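Local coordinates for leucyl-trna synthetase (Plasmodium falciparum, PDB 5FOC), which probably removes wrongly attached amino acids from tRNA, this chain being the editing domain of a class I synthetase that joins leucine to its tRNA, at residues T343-P346 with Y347-M350. The protein carries 2 engineered substitutions. Sequence-based numbering, arbitrary orientation. Where two conformers were deposited one is given.
Sequences TVDP and YKGM
P346 lies flat against the ring of Y347, the residue that follows it, and the pair illustrates how a cis proline and an aromatic neighbour can shape a tight reversal of the chain. The peptide bond between D345 and P346 is cis, and the turn from V344 to Y347 closes through a hydrogen bond from Y347 N to V344 O of 2.8 Å. This is the arrangement of a type VI beta turn, with the cis proline at its third position. The N-H lies in the plane of the V344 carbonyl and uses one of its lone pairs. Because Y347 turns its CG anti to its own carbonyl carbon (chi1 -58°), the ring swings back beside the pyrrolidine. P346 CD then stands over one ring face in a CH-pi contact, 3.9 Å from the Y347 centroid and 16° off the normal, while P346 CG sits over CE1 and CZ.

The flank formed by D345 and K348 is looser and wetter. The lysine is stretched out past its CG, bringing its CE to 3.4 Å from T343 O, yet K348 NZ stays 4.1 Å from D345 OD1, too far apart for a salt bridge. One water spans that gap, accepting from K348 NZ and donating to D345 OD1; a second donates to the same oxygen and accepts from K348 N, so a single carboxylate oxygen ties the backbone and the ammonium end of K348 together.

A type II turn from Y347 to M350 follows at once, with G349 at positive phi and M350 N bonded to Y347 O. The two successive turns carry the chain from strand 341-342 into helix 352-365, against which Y347 rests on C355 and A359 while its OH is hydrogen-bonded to N362 ND2.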
# COMPACT_ATOMS: atom_id res chain seq x y z
N THR A 343 -6.45 -13.85 17.07
CA THR A 343 -7.11 -13.18 18.22
C THR A 343 -8.23 -12.16 17.87
O THR A 343 -8.78 -11.46 18.77
CB THR A 343 -6.07 -12.47 19.10
OG1 THR A 343 -5.38 -11.51 18.30
CG2 THR A 343 -5.09 -13.47 19.70
N VAL A 344 -8.56 -12.09 16.59
CA VAL A 344 -9.53 -11.09 16.04
C VAL A 344 -10.61 -11.74 15.20
O VAL A 344 -10.35 -12.79 14.55
CB VAL A 344 -8.80 -10.01 15.21
CG1 VAL A 344 -7.88 -9.20 16.13
CG2 VAL A 344 -7.99 -10.64 14.04
N ASP A 345 -11.81 -11.16 15.21
CA ASP A 345 -12.86 -11.58 14.31
C ASP A 345 -12.47 -11.43 12.85
O ASP A 345 -11.75 -10.49 12.51
CB ASP A 345 -14.18 -10.74 14.49
CG ASP A 345 -14.87 -10.95 15.81
OD1 ASP A 345 -14.59 -11.90 16.56
OD2 ASP A 345 -15.76 -10.13 16.06
N PRO A 346 -12.92 -12.34 11.98
CA PRO A 346 -13.81 -13.46 12.31
C PRO A 346 -13.06 -14.78 12.62
O PRO A 346 -13.62 -15.87 12.40
CB PRO A 346 -14.65 -13.59 11.02
CG PRO A 346 -13.70 -13.21 9.94
CD PRO A 346 -12.81 -12.14 10.52
N TYR A 347 -11.83 -14.70 13.16
CA TYR A 347 -10.92 -15.84 13.20
C TYR A 347 -10.59 -16.25 14.62
O TYR A 347 -9.66 -17.03 14.82
CB TYR A 347 -9.62 -15.49 12.48
CG TYR A 347 -9.83 -15.08 11.05
CD1 TYR A 347 -10.50 -15.92 10.13
CD2 TYR A 347 -9.35 -13.87 10.59
CE1 TYR A 347 -10.71 -15.52 8.81
CE2 TYR A 347 -9.55 -13.45 9.29
CZ TYR A 347 -10.24 -14.26 8.40
OH TYR A 347 -10.42 -13.82 7.10
N LYS A 348 -11.33 -15.77 15.62
CA LYS A 348 -10.88 -15.92 17.01
C LYS A 348 -10.71 -17.38 17.39
O LYS A 348 -11.60 -18.18 17.15
CB LYS A 348 -11.82 -15.24 18.00
CG LYS A 348 -11.63 -13.74 18.07
CD LYS A 348 -12.48 -13.13 19.18
CE LYS A 348 -12.14 -11.68 19.29
NZ LYS A 348 -13.06 -11.03 20.27
N GLY A 349 -9.54 -17.70 17.94
CA GLY A 349 -9.15 -19.10 18.27
C GLY A 349 -8.66 -20.03 17.17
O GLY A 349 -8.31 -21.18 17.46
N MET A 350 -8.68 -19.55 15.93
CA MET A 350 -8.30 -20.33 14.78
C MET A 350 -6.78 -20.28 14.67
O MET A 350 -6.14 -19.31 15.07
CB MET A 350 -8.96 -19.69 13.57
CG MET A 350 -9.08 -20.57 12.35
SD MET A 350 -9.61 -19.53 10.97
CE MET A 350 -8.70 -20.45 9.77
O HOH W 1 -14.07 -14.59 15.61
O HOH W 2 -15.62 -11.57 19.17